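Local coordinates for beta-lactamase (Chitinophaga pinensis, PDB 6N36), which probably hydrolyses the beta-lactam ring of antibiotics with the help of two zinc ions, as a member of the metallo-beta-lactamase superfamily, at residues D136-S144 / K151-G159; P186-L194 / K205-A213. All blocks are in the same frame, centred on the assembly; numbering follows the deposited sequence.

Contact 1 (D136-S144 / K151-G159); sequences DRLLHDGDS and KIVMRQHPG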
loop_
_atom_site.group_PDB
_atom_site.type_symbol
_atom_site.label_atom_id
_atom_site.label_comp_id
_atom_site.label_asym_id
_atom_site.label_seq_id
_atom_site.Cartn_x
_atom_site.Cartn_y
_atom_site.Cartn_z
ATOM N N ASP A 136 1.948 -0.668 17.041
ATOM C CA ASP A 136 1.146 -0.083 18.146
ATOM C C ASP A 136 -0.235 -0.741 18.196
ATOM O O ASP A 136 -0.835 -0.786 19.281
ATOM C CB ASP A 136 1.112 1.428 17.992
ATOM C CG ASP A 136 2.512 2.008 18.118
ATOM O OD1 ASP A 136 3.056 1.977 19.259
ATOM O OD2 ASP A 136 3.079 2.455 17.109
ATOM N N ARG A 137 -0.736 -1.233 17.070
ATOM C CA ARG A 137 -2.020 -1.959 16.980
ATOM C C ARG A 137 -1.857 -3.053 15.935
ATOM O O ARG A 137 -1.249 -2.783 14.875
ATOM C CB ARG A 137 -3.188 -1.035 16.639
ATOM C CG ARG A 137 -4.535 -1.729 16.558
ATOM C CD ARG A 137 -5.705 -0.766 16.377
ATOM N NE ARG A 137 -6.891 -1.507 15.993
ATOM C CZ ARG A 137 -7.924 -1.034 15.302
ATOM N NH1 ARG A 137 -7.984 0.234 14.948
ATOM N NH2 ARG A 137 -8.908 -1.842 14.958
ATOM N N LEU A 138 -2.305 -4.258 16.286
ATOM C CA LEU A 138 -2.305 -5.401 15.351
ATOM C C LEU A 138 -3.703 -5.480 14.755
ATOM O O LEU A 138 -4.697 -5.543 15.536
ATOM C CB LEU A 138 -1.943 -6.679 16.125
ATOM C CG LEU A 138 -0.553 -6.729 16.751
ATOM C CD1 LEU A 138 -0.405 -7.967 17.631
ATOM C CD2 LEU A 138 0.537 -6.698 15.695
ATOM N N LEU A 139 -3.797 -5.520 13.436
ATOM C CA LEU A 139 -5.082 -5.469 12.710
ATOM C C LEU A 139 -5.455 -6.868 12.212
ATOM O O LEU A 139 -4.546 -7.633 11.807
ATOM C CB LEU A 139 -4.924 -4.526 11.512
ATOM C CG LEU A 139 -4.596 -3.076 11.830
ATOM C CD1 LEU A 139 -4.192 -2.349 10.539
ATOM C CD2 LEU A 139 -5.770 -2.404 12.544
ATOM N N HIS A 140 -6.765 -7.141 12.172
ATOM C CA HIS A 140 -7.393 -8.359 11.617
ATOM C C HIS A 140 -8.314 -8.025 10.451
ATOM O O HIS A 140 -8.713 -6.884 10.283
ATOM C CB HIS A 140 -8.163 -9.099 12.733
ATOM C CG HIS A 140 -7.284 -9.379 13.899
ATOM N ND1 HIS A 140 -7.163 -8.498 14.954
ATOM C CD2 HIS A 140 -6.378 -10.350 14.111
ATOM C CE1 HIS A 140 -6.278 -8.964 15.816
ATOM N NE2 HIS A 140 -5.782 -10.099 15.325
ATOM N N ASP A 141 -8.673 -9.031 9.674
ATOM C CA ASP A 141 -9.545 -8.848 8.506
ATOM C C ASP A 141 -10.798 -8.122 8.973
ATOM O O ASP A 141 -11.446 -8.563 9.996
ATOM C CB ASP A 141 -9.848 -10.183 7.825
ATOM C CG ASP A 141 -10.612 -10.002 6.528
ATOM O OD1 ASP A 141 -10.210 -9.159 5.714
ATOM O OD2 ASP A 141 -11.635 -10.689 6.314
ATOM N N GLY A 142 -11.157 -7.060 8.268
ATOM C CA GLY A 142 -12.373 -6.280 8.553
ATOM C C GLY A 142 -12.197 -5.236 9.648
ATOM O O GLY A 142 -13.156 -4.493 9.862
ATOM N N ASP A 143 -11.068 -5.143 10.354
ATOM C CA ASP A 143 -10.840 -4.145 11.429
ATOM C C ASP A 143 -11.013 -2.731 10.855
ATOM O O ASP A 143 -10.685 -2.462 9.669
ATOM C CB ASP A 143 -9.498 -4.238 12.146
ATOM C CG ASP A 143 -9.391 -5.295 13.224
ATOM O OD1 ASP A 143 -10.431 -5.906 13.578
ATOM O OD2 ASP A 143 -8.289 -5.477 13.739
ATOM N N SER A 144 -11.559 -1.840 11.663
ATOM C CA SER A 144 -11.722 -0.413 11.290
ATOM C C SER A 144 -10.673 0.437 12.012
ATOM O O SER A 144 -10.368 0.188 13.194
ATOM C CB SER A 144 -13.115 0.038 11.573
ATOM O OG SER A 144 -13.259 0.150 12.959
ATOM N N LYS A 151 -13.358 6.512 8.599
ATOM C CA LYS A 151 -13.409 5.069 8.920
ATOM C C LYS A 151 -12.757 4.298 7.774
ATOM O O LYS A 151 -13.262 4.305 6.656
ATOM C CB LYS A 151 -14.857 4.607 9.125
ATOM C CG LYS A 151 -14.950 3.132 9.440
ATOM C CD LYS A 151 -16.312 2.644 9.916
ATOM C CE LYS A 151 -16.284 1.144 10.165
ATOM N NZ LYS A 151 -17.373 0.700 11.076
ATOM N N ILE A 152 -11.626 3.694 8.068
ATOM C CA ILE A 152 -10.887 2.874 7.094
ATOM C C ILE A 152 -11.048 1.412 7.499
ATOM O O ILE A 152 -10.723 1.073 8.642
ATOM C CB ILE A 152 -9.413 3.289 7.116
ATOM C CG1 ILE A 152 -9.206 4.752 6.739
ATOM C CG2 ILE A 152 -8.624 2.335 6.231
ATOM C CD1 ILE A 152 -7.834 5.238 7.175
ATOM N N VAL A 153 -11.495 0.587 6.568
ATOM C CA VAL A 153 -11.578 -0.872 6.813
ATOM C C VAL A 153 -10.405 -1.612 6.149
ATOM O O VAL A 153 -10.136 -1.357 4.967
ATOM C CB VAL A 153 -12.929 -1.412 6.349
ATOM C CG1 VAL A 153 -12.951 -2.925 6.530
ATOM C CG2 VAL A 153 -14.069 -0.742 7.097
ATOM N N MET A 154 -9.683 -2.414 6.918
ATOM C CA MET A 154 -8.578 -3.260 6.379
ATOM C C MET A 154 -9.170 -4.594 5.905
ATOM O O MET A 154 -10.033 -5.163 6.648
ATOM C CB MET A 154 -7.487 -3.506 7.415
ATOM C CG MET A 154 -6.306 -4.240 6.808
ATOM S SD MET A 154 -6.529 -6.088 6.906
ATOM C CE MET A 154 -5.808 -6.361 8.499
ATOM N N ARG A 155 -8.834 -5.040 4.696
ATOM C CA ARG A 155 -9.209 -6.391 4.253
ATOM C C ARG A 155 -7.936 -7.185 4.013
ATOM O O ARG A 155 -7.060 -6.679 3.294
ATOM C CB ARG A 155 -10.111 -6.395 3.023
ATOM C CG ARG A 155 -11.451 -5.694 3.194
ATOM C CD ARG A 155 -12.322 -6.294 4.265
ATOM N NE ARG A 155 -12.445 -7.737 4.246
ATOM C CZ ARG A 155 -13.411 -8.423 3.630
ATOM N NH1 ARG A 155 -14.326 -7.798 2.902
ATOM N NH2 ARG A 155 -13.371 -9.744 3.661
ATOM N N GLN A 156 -7.837 -8.383 4.581
ATOM C CA GLN A 156 -6.643 -9.233 4.412
ATOM C C GLN A 156 -6.645 -9.822 3.001
ATOM O O GLN A 156 -7.597 -10.530 2.627
ATOM C CB GLN A 156 -6.519 -10.320 5.481
ATOM C CG GLN A 156 -6.313 -9.778 6.885
ATOM C CD GLN A 156 -6.241 -10.923 7.873
ATOM O OE1 GLN A 156 -6.996 -11.901 7.735
ATOM N NE2 GLN A 156 -5.389 -10.806 8.883
ATOM N N HIS A 157 -5.569 -9.560 2.265
ATOM C CA HIS A 157 -5.367 -9.988 0.866
ATOM C C HIS A 157 -4.021 -10.690 0.792
ATOM O O HIS A 157 -3.128 -10.223 0.114
ATOM C CB HIS A 157 -5.572 -8.811 -0.075
ATOM C CG HIS A 157 -6.978 -8.385 -0.144
ATOM N ND1 HIS A 157 -7.342 -7.101 -0.481
ATOM C CD2 HIS A 157 -8.137 -9.085 0.041
ATOM C CE1 HIS A 157 -8.645 -7.004 -0.418
ATOM N NE2 HIS A 157 -9.186 -8.184 -0.092
ATOM N N PRO A 158 -3.849 -11.809 1.519
ATOM C CA PRO A 158 -2.536 -12.417 1.678
ATOM C C PRO A 158 -2.008 -13.021 0.367
ATOM O O PRO A 158 -2.769 -13.283 -0.602
ATOM C CB PRO A 158 -2.746 -13.500 2.681
ATOM C CG PRO A 158 -4.199 -13.871 2.501
ATOM C CD PRO A 158 -4.882 -12.521 2.306
ATOM N N GLY A 159 -0.699 -13.248 0.361
ATOM C CA GLY A 159 0.009 -13.969 -0.701
ATOM C C GLY A 159 1.287 -13.235 -1.050
ATOM O O GLY A 159 2.384 -13.750 -0.775
HETATM O O HOH W 1 -10.232 -10.440 3.018
HETATM O O HOH W 2 -8.282 -11.849 10.397
#
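Asp141 OD1 takes two N-H groups of strand 150-156 at once: Arg155 NE at 3.0 Å, a salt bridge nearly straight at 174°, and the backbone N of Gln156 at 2.7 Å. The two donors come from opposite faces of the carboxylate plane, NE on the syn side and Gln156 N on the anti side. Asp141 OD1 lies in the guanidinium plane of Arg155, although that plane is turned 45° from the carboxylate; OD2 adds a weak bond from Arg155 NH2. A water gives one hydrogen to Asp141 OD1 and the other to Gln156 O, while a second links Asp141 N to Gln156 OE1. Here the chain leaves edge strand 137-139 of one sheet and, through a type II turn from His140 to Asp143, enters strand 144-147 of the other, the two sheets of the metallo-beta-lactamase alpha-beta/beta-alpha fold. Within the turn, Gly142 N donates to Met154 O (2.7 Å), and its last residue, Asp143, takes Met154 N on its O (2.9 Å). Asp143 OD2 accepts His140 N from above its carboxylate plane. Ser144 O accepts both Arg137 NH1 and NH2, end-on. Gln156 NE2 pairs with Asn106 OD1. Met154 bends at chi2 and chi3, bringing CE 3.4 Å from His140 O and 3.6 Å from Leu139 CB.

Contact 2 (P186-L194 / K205-A213); sequences PSILNDTKL and KDYAYTLKA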
loop_
_atom_site.group_PDB
_atom_site.type_symbol
_atom_site.label_atom_id
_atom_site.label_comp_id
_atom_site.label_asym_id
_atom_site.label_seq_id
_atom_site.Cartn_x
_atom_site.Cartn_y
_atom_site.Cartn_z
ATOM N N PRO A 186 -2.389 -8.831 -6.119
ATOM C CA PRO A 186 -1.762 -10.104 -5.767
ATOM C C PRO A 186 -0.738 -10.581 -6.801
ATOM O O PRO A 186 -0.868 -11.641 -7.387
ATOM C CB PRO A 186 -2.957 -11.033 -5.634
ATOM C CG PRO A 186 -3.908 -10.508 -6.670
ATOM C CD PRO A 186 -3.806 -9.009 -6.517
ATOM N N SER A 187 0.285 -9.773 -7.005
ATOM C CA SER A 187 1.414 -10.155 -7.865
ATOM C C SER A 187 2.217 -11.301 -7.241
ATOM O O SER A 187 2.347 -11.377 -6.041
ATOM C CB SER A 187 2.259 -8.967 -8.230
ATOM O OG SER A 187 2.845 -8.418 -7.085
ATOM N N ILE A 188 2.702 -12.200 -8.069
ATOM C CA ILE A 188 3.465 -13.419 -7.698
ATOM C C ILE A 188 4.894 -13.238 -8.182
ATOM O O ILE A 188 5.069 -13.063 -9.412
ATOM C CB ILE A 188 2.786 -14.638 -8.333
ATOM C CG1 ILE A 188 1.310 -14.727 -7.942
ATOM C CG2 ILE A 188 3.544 -15.883 -7.881
ATOM C CD1 ILE A 188 0.482 -15.719 -8.796
ATOM N N LEU A 189 5.875 -13.344 -7.286
ATOM C CA LEU A 189 7.298 -13.194 -7.663
ATOM C C LEU A 189 7.738 -14.486 -8.352
ATOM O O LEU A 189 7.128 -15.583 -8.176
ATOM C CB LEU A 189 8.162 -12.914 -6.433
ATOM C CG LEU A 189 7.913 -11.557 -5.770
ATOM C CD1 LEU A 189 8.901 -11.342 -4.628
ATOM C CD2 LEU A 189 8.020 -10.458 -6.781
ATOM N N ASN A 190 8.788 -14.359 -9.157
ATOM C CA ASN A 190 9.320 -15.523 -9.890
ATOM C C ASN A 190 9.675 -16.686 -8.950
ATOM O O ASN A 190 9.465 -17.819 -9.348
ATOM C CB ASN A 190 10.545 -15.062 -10.670
ATOM C CG ASN A 190 11.119 -16.133 -11.558
ATOM O OD1 ASN A 190 10.343 -16.882 -12.154
ATOM N ND2 ASN A 190 12.445 -16.115 -11.787
ATOM N N ASP A 191 10.266 -16.400 -7.781
ATOM C CA ASP A 191 10.839 -17.492 -6.945
ATOM C C ASP A 191 9.703 -18.173 -6.157
ATOM O O ASP A 191 9.957 -19.226 -5.550
ATOM C CB ASP A 191 11.900 -16.978 -5.978
ATOM C CG ASP A 191 13.201 -16.548 -6.652
ATOM O OD1 ASP A 191 13.541 -17.126 -7.686
ATOM O OD2 ASP A 191 13.814 -15.583 -6.147
ATOM N N THR A 192 8.479 -17.753 -6.287
ATOM C CA THR A 192 7.369 -18.332 -5.449
ATOM C C THR A 192 6.826 -19.624 -6.042
ATOM O O THR A 192 6.374 -19.640 -7.193
ATOM C CB THR A 192 6.262 -17.292 -5.272
ATOM O OG1 THR A 192 6.868 -16.278 -4.472
ATOM C CG2 THR A 192 5.023 -17.803 -4.557
ATOM N N LYS A 193 6.826 -20.693 -5.237
ATOM C CA LYS A 193 6.223 -21.994 -5.522
ATOM C C LYS A 193 4.839 -22.059 -4.892
ATOM O O LYS A 193 4.736 -22.036 -3.667
ATOM C CB LYS A 193 7.169 -23.078 -4.994
ATOM C CG LYS A 193 6.761 -24.519 -5.224
ATOM C CD LYS A 193 7.925 -25.463 -4.826
ATOM C CE LYS A 193 7.595 -26.940 -4.816
ATOM N NZ LYS A 193 8.226 -27.641 -3.650
ATOM N N LEU A 194 3.777 -21.990 -5.699
ATOM C CA LEU A 194 2.395 -21.889 -5.156
ATOM C C LEU A 194 1.924 -23.134 -4.433
ATOM O O LEU A 194 0.998 -23.017 -3.607
ATOM C CB LEU A 194 1.460 -21.554 -6.309
ATOM C CG LEU A 194 1.665 -20.157 -6.860
ATOM C CD1 LEU A 194 0.849 -20.003 -8.119
ATOM C CD2 LEU A 194 1.274 -19.055 -5.870
ATOM N N LYS A 205 -2.682 -21.237 -1.192
ATOM C CA LYS A 205 -4.073 -21.208 -0.697
ATOM C C LYS A 205 -4.468 -19.735 -0.466
ATOM O O LYS A 205 -5.615 -19.327 -0.751
ATOM C CB LYS A 205 -4.184 -22.035 0.575
ATOM C CG LYS A 205 -3.941 -23.522 0.336
ATOM C CD LYS A 205 -4.038 -24.324 1.633
ATOM C CE LYS A 205 -3.920 -25.798 1.368
ATOM N NZ LYS A 205 -2.573 -26.132 0.861
ATOM N N ASP A 206 -3.517 -18.941 0.050
ATOM C CA ASP A 206 -3.759 -17.520 0.354
ATOM C C ASP A 206 -3.964 -16.747 -0.945
ATOM O O ASP A 206 -4.855 -15.903 -1.030
ATOM C CB ASP A 206 -2.622 -16.955 1.196
ATOM C CG ASP A 206 -2.789 -17.182 2.672
ATOM O OD1 ASP A 206 -3.839 -17.756 3.114
ATOM O OD2 ASP A 206 -1.823 -16.793 3.443
ATOM N N TYR A 207 -3.099 -16.930 -1.935
ATOM C CA TYR A 207 -3.268 -16.231 -3.218
ATOM C C TYR A 207 -4.612 -16.594 -3.842
ATOM O O TYR A 207 -5.292 -15.695 -4.336
ATOM C CB TYR A 207 -2.175 -16.593 -4.213
ATOM C CG TYR A 207 -0.950 -15.715 -4.188
ATOM C CD1 TYR A 207 -0.996 -14.412 -4.654
ATOM C CD2 TYR A 207 0.245 -16.196 -3.687
ATOM C CE1 TYR A 207 0.148 -13.646 -4.716
ATOM C CE2 TYR A 207 1.404 -15.431 -3.751
ATOM C CZ TYR A 207 1.347 -14.143 -4.226
ATOM O OH TYR A 207 2.525 -13.428 -4.329
ATOM N N ALA A 208 -5.003 -17.842 -3.761
ATOM C CA ALA A 208 -6.284 -18.289 -4.343
ATOM C C ALA A 208 -7.440 -17.558 -3.664
ATOM O O ALA A 208 -8.369 -17.029 -4.332
ATOM C CB ALA A 208 -6.468 -19.760 -4.246
ATOM N N TYR A 209 -7.380 -17.479 -2.326
ATOM C CA TYR A 209 -8.374 -16.753 -1.518
ATOM C C TYR A 209 -8.432 -15.295 -1.952
ATOM O O TYR A 209 -9.514 -14.718 -2.250
ATOM C CB TYR A 209 -8.104 -16.895 -0.010
ATOM C CG TYR A 209 -8.865 -15.878 0.802
ATOM C CD1 TYR A 209 -10.174 -16.098 1.162
ATOM C CD2 TYR A 209 -8.346 -14.636 1.110
ATOM C CE1 TYR A 209 -10.914 -15.142 1.800
ATOM C CE2 TYR A 209 -9.060 -13.663 1.765
ATOM C CZ TYR A 209 -10.345 -13.952 2.205
ATOM O OH TYR A 209 -11.124 -12.996 2.816
ATOM N N THR A 210 -7.266 -14.656 -2.035
ATOM C CA THR A 210 -7.195 -13.215 -2.331
ATOM C C THR A 210 -7.761 -12.924 -3.717
ATOM O O THR A 210 -8.484 -11.909 -3.874
ATOM C CB THR A 210 -5.747 -12.781 -2.195
ATOM O OG1 THR A 210 -5.451 -12.849 -0.800
ATOM C CG2 THR A 210 -5.506 -11.388 -2.723
ATOM N N LEU A 211 -7.419 -13.729 -4.720
ATOM C CA LEU A 211 -7.950 -13.443 -6.078
ATOM C C LEU A 211 -9.484 -13.440 -6.060
ATOM O O LEU A 211 -10.093 -12.529 -6.659
ATOM C CB LEU A 211 -7.371 -14.459 -7.045
ATOM C CG LEU A 211 -5.919 -14.188 -7.415
ATOM C CD1 LEU A 211 -5.227 -15.447 -7.876
ATOM C CD2 LEU A 211 -5.853 -13.074 -8.438
ATOM N N LYS A 212 -10.101 -14.368 -5.353
ATOM C CA LYS A 212 -11.578 -14.418 -5.274
ATOM C C LYS A 212 -12.112 -13.246 -4.441
ATOM O O LYS A 212 -13.064 -12.552 -4.862
ATOM C CB LYS A 212 -12.034 -15.766 -4.721
ATOM C CG LYS A 212 -11.711 -16.948 -5.631
ATOM C CD LYS A 212 -12.123 -18.296 -5.092
ATOM C CE LYS A 212 -11.243 -18.789 -3.978
ATOM N NZ LYS A 212 -11.717 -20.069 -3.410
ATOM N N ALA A 213 -11.485 -12.973 -3.305
ATOM C CA ALA A 213 -11.917 -11.964 -2.329
ATOM C C ALA A 213 -11.854 -10.566 -2.969
ATOM O O ALA A 213 -12.800 -9.779 -2.850
ATOM C CB ALA A 213 -11.078 -12.043 -1.101
HETATM O O HOH W 3 5.325 -13.914 -4.568
HETATM O O HOH W 4 -1.018 -24.906 -1.938
#
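Ile188 CG1 lies over one face of the Tyr207 ring, 3.9 Å from its centroid and 24° off the ring normal, a CH-pi contact displaced toward the rim on the CE1 side. Ile188 CG1 lies anti to its own carbonyl carbon (chi1 -55°), the setting that places this branch over the ring. Leu194 brings CD2 to within 3.7 Å of Tyr207 CD2, its side chain crossing that of the tyrosine at about a right angle. Pro186 meets the CD1 side with CB and reaches further along helix 203-215: its CG is 3.7 Å from Leu211 CD2, and its CB touches Thr210 CG2.

The hydroxyl fixes the far end of the ring. Tyr207 OH donates to Ser187 O at 2.7 Å, with a C=O...donor angle of 134° and the donor somewhat out of the carbonyl plane. Its oxygen in turn accepts from a water at 2.9 Å. That water also takes the N-H of Leu189 and bonds to Thr192 OG1, and so ties the hydroxyl to the type I turn from Leu189 to Thr192. By contrast, Pro186 O is buried here without a hydrogen-bonding partner; its nearest ring atom is Tyr207 CE1, at 3.5 Å.

Helix 250-268 packs nearby through Trp260 against Ser187 and through Gln261 against Leu211, and its Arg267 NH2 bonds to the carbonyls of Leu189 and Thr192. The carbonyl bonded to Tyr207 OH, Ser187 O, is also a second-shell acceptor for ND1 of His160, and this probably restrains the turn of that imidazole. Loop 186-194 and helix 203-215 thus form part of the second shell of the dinuclear zinc site of the metallo-beta-lactamase fold, in which His83, His85 and His160 hold one zinc ion.

Overall arrangement
Contact 1 closes before contact 2 opens along the chain, and their centres lie 18 Å apart. Contact 1 spans the passage from the seven-stranded to the five-stranded sheet; contact 2 packs the loop that follows strand 177-182 of the five-stranded sheet against helix 203-215. They meet where residues 157-159 run from the end of strand 150-156 along that helix: Pro158 O lies 2.7 Å from Thr210 OG1 in a probable hydrogen bond, and Gly159 C packs 3.3 Å from Tyr207 CZ. The next residue, His160, binds zinc together with His83 and His85, so contact 1 leads into this ligand and contact 2 packs beside the same piece of chain.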